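Local coordinates for hypothetical protein Rv1636 (Mycobacterium tuberculosis, PDB 1TQ8) that belongs to the universal stress protein family and probably takes part in stress responses, though its precise function is not established, at residues I79-I82 against L83-K87. Sequence-based numbering, arbitrary orientation.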
ATOM      1  N   ILE A  79      -0.174 -28.428  -5.445  1.00 33.90           N
ATOM      2  CA  ILE A  79      -0.035 -27.212  -6.228  1.00 33.10           C
ATOM      3  C   ILE A  79      -0.105 -27.521  -7.734  1.00 32.58           C
ATOM      4  O   ILE A  79      -0.605 -26.711  -8.514  1.00 32.66           O
ATOM      5  CB  ILE A  79       1.276 -26.461  -5.864  1.00 32.44           C
ATOM      6  CG1 ILE A  79       1.366 -25.155  -6.652  1.00 30.39           C
ATOM      7  CG2 ILE A  79       2.489 -27.347  -6.102  1.00 28.85           C
ATOM      8  CD1 ILE A  79       2.611 -24.334  -6.306  1.00 28.39           C
ATOM      9  N   TYR A  80       0.354 -28.704  -8.137  1.00 30.66           N
ATOM     10  CA  TYR A  80       0.309 -29.070  -9.549  1.00 31.56           C
ATOM     11  C   TYR A  80      -1.111 -29.271 -10.093  1.00 33.39           C
ATOM     12  O   TYR A  80      -1.370 -29.018 -11.275  1.00 34.14           O
ATOM     13  CB  TYR A  80       1.174 -30.302  -9.804  1.00 28.04           C
ATOM     14  CG  TYR A  80       2.646 -29.986  -9.681  1.00 28.63           C
ATOM     15  CD1 TYR A  80       3.381 -30.417  -8.578  1.00 23.98           C
ATOM     16  CD2 TYR A  80       3.291 -29.183 -10.631  1.00 27.56           C
ATOM     17  CE1 TYR A  80       4.702 -30.062  -8.420  1.00 22.94           C
ATOM     18  CE2 TYR A  80       4.631 -28.824 -10.473  1.00 27.25           C
ATOM     19  CZ  TYR A  80       5.326 -29.268  -9.363  1.00 24.57           C
ATOM     20  OH  TYR A  80       6.651 -28.914  -9.192  1.00 25.90           O
ATOM     21  N   GLU A  81      -2.037 -29.699  -9.237  1.00 35.29           N
ATOM     22  CA  GLU A  81      -3.422 -29.887  -9.664  1.00 38.86           C
ATOM     23  C   GLU A  81      -4.026 -28.510  -9.913  1.00 39.35           C
ATOM     24  O   GLU A  81      -4.729 -28.289 -10.902  1.00 41.16           O
ATOM     25  CB  GLU A  81      -4.215 -30.622  -8.588  1.00 43.13           C
ATOM     26  CG  GLU A  81      -5.687 -30.756  -8.923  1.00 50.17           C
ATOM     27  CD  GLU A  81      -6.431 -31.664  -7.961  1.00 55.02           C
ATOM     28  OE1 GLU A  81      -7.641 -31.888  -8.181  1.00 57.86           O
ATOM     29  OE2 GLU A  81      -5.815 -32.155  -6.988  1.00 59.10           O
ATOM     30  N   ILE A  82      -3.742 -27.586  -9.000  1.00 38.56           N
ATOM     31  CA  ILE A  82      -4.209 -26.215  -9.114  1.00 36.93           C
ATOM     32  C   ILE A  82      -3.625 -25.614 -10.390  1.00 35.04           C
ATOM     33  O   ILE A  82      -4.320 -24.943 -11.141  1.00 36.91           O
ATOM     34  CB  ILE A  82      -3.740 -25.371  -7.904  1.00 39.49           C
ATOM     35  CG1 ILE A  82      -4.512 -25.794  -6.652  1.00 41.06           C
ATOM     36  CG2 ILE A  82      -3.916 -23.879  -8.189  1.00 37.44           C
ATOM     37  CD1 ILE A  82      -3.987 -25.174  -5.378  1.00 39.98           C
ATOM     38  N   LEU A  83      -2.348 -25.854 -10.646  1.00 32.10           N
ATOM     39  CA  LEU A  83      -1.749 -25.300 -11.847  1.00 33.09           C
ATOM     40  C   LEU A  83      -2.392 -25.908 -13.081  1.00 33.55           C
ATOM     41  O   LEU A  83      -2.731 -25.198 -14.030  1.00 31.79           O
ATOM     42  CB  LEU A  83      -0.236 -25.531 -11.852  1.00 30.25           C
ATOM     43  CG  LEU A  83       0.520 -24.676 -10.831  1.00 31.53           C
ATOM     44  CD1 LEU A  83       1.978 -25.081 -10.817  1.00 32.34           C
ATOM     45  CD2 LEU A  83       0.384 -23.184 -11.169  1.00 29.97           C
ATOM     46  N   HIS A  84      -2.577 -27.224 -13.053  1.00 35.34           N
ATOM     47  CA  HIS A  84      -3.194 -27.937 -14.172  1.00 36.89           C
ATOM     48  C   HIS A  84      -4.588 -27.366 -14.466  1.00 35.27           C
ATOM     49  O   HIS A  84      -4.915 -27.048 -15.610  1.00 34.58           O
ATOM     50  CB  HIS A  84      -3.299 -29.435 -13.848  1.00 38.31           C
ATOM     51  CG  HIS A  84      -4.086 -30.212 -14.854  1.00 42.78           C
ATOM     52  ND1 HIS A  84      -3.567 -30.595 -16.073  1.00 44.81           N
ATOM     53  CD2 HIS A  84      -5.369 -30.643 -14.839  1.00 42.93           C
ATOM     54  CE1 HIS A  84      -4.497 -31.229 -16.763  1.00 44.11           C
ATOM     55  NE2 HIS A  84      -5.601 -31.271 -16.038  1.00 44.62           N
ATOM     56  N   ASP A  85      -5.406 -27.228 -13.430  1.00 34.38           N
ATOM     57  CA  ASP A  85      -6.738 -26.695 -13.629  1.00 35.86           C
ATOM     58  C   ASP A  85      -6.684 -25.266 -14.157  1.00 38.91           C
ATOM     59  O   ASP A  85      -7.464 -24.897 -15.039  1.00 40.25           O
ATOM     60  CB  ASP A  85      -7.535 -26.746 -12.333  1.00 36.51           C
ATOM     61  CG  ASP A  85      -7.771 -28.166 -11.854  1.00 40.87           C
ATOM     62  OD1 ASP A  85      -7.648 -29.109 -12.677  1.00 40.63           O
ATOM     63  OD2 ASP A  85      -8.093 -28.343 -10.657  1.00 41.66           O
ATOM     64  N   ALA A  86      -5.765 -24.456 -13.639  1.00 39.04           N
ATOM     65  CA  ALA A  86      -5.661 -23.080 -14.110  1.00 38.76           C
ATOM     66  C   ALA A  86      -5.319 -23.090 -15.589  1.00 38.17           C
ATOM     67  O   ALA A  86      -5.820 -22.284 -16.358  1.00 37.58           O
ATOM     68  CB  ALA A  86      -4.582 -22.326 -13.327  1.00 35.88           C
ATOM     69  N   LYS A  87      -4.448 -24.004 -15.977  1.00 40.80           N
ATOM     70  CA  LYS A  87      -4.044 -24.109 -17.363  1.00 42.50           C
ATOM     71  C   LYS A  87      -5.257 -24.495 -18.209  1.00 44.23           C
ATOM     72  O   LYS A  87      -5.442 -23.972 -19.307  1.00 42.52           O
ATOM     73  CB  LYS A  87      -2.934 -25.148 -17.477  1.00 42.71           C
ATOM     74  CG  LYS A  87      -2.244 -25.231 -18.811  1.00 47.47           C
ATOM     75  CD  LYS A  87      -0.998 -26.097 -18.685  1.00 49.98           C
ATOM     76  CE  LYS A  87      -0.425 -26.475 -20.044  1.00 49.94           C
ATOM     77  NZ  LYS A  87       0.716 -27.424 -19.913  1.00 49.80           N
TER
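Leu83 reaches back along helix 79-91 toward both Ile79 and Tyr80, and the first turns of this helix illustrate how an amphipathic helix sorts its side chains on a parallel sheet. The leucine places CG anti to its own carbonyl carbon (chi1 -71°), which turns the branch toward the preceding turn. From there its CD1 methyl lies 4.2 Å from Ile79 CG1 and 4.3 Å from Tyr80 CD2, meeting the phenol ring obliquely. The tyrosine ring is also covered on one face, near its rim, by Ile79 CG2, so two aliphatic neighbours border it. Below this cluster, Leu83 rests on Ser51 of strand 46-52 and on Glu100 and Pro102 of strand 97-103, while Ala86 continues the buried stripe against Ile49.

Another flank of the helix carries acid groups. Glu81 and Asp85 run side by side in the same direction, their carboxylate planes turned 80° apart. The Glu81 chain is extended, with CG anti to the backbone N, and this CG passes 3.8 Å from Asp85 OD2. Asp85 CG folds back to 3.2 Å from Glu81 O, without a hydrogen bond from the carboxylate. Between the acids, Glu81 OE1 and Asp85 OD2 are 4.3 Å apart.

Four successive i to i+4 bonds hold the backbone beneath both flanks. The straightest joins Asp85 N to Glu81 O (2.8 Å, 168° at the hydrogen), tying together the very residues whose acids lie close; the others join Leu83 to Ile79, His84 to Tyr80 and Ala86 to Ile82.

The chemistry is thus divided: mainly aliphatic side chains seat one side on strands 46-52 and 97-103, whereas the neighbouring carboxylates on a more exposed side may slightly favour protonation of one, an effect that solvent and the nearby helix N-terminus would tend to offset.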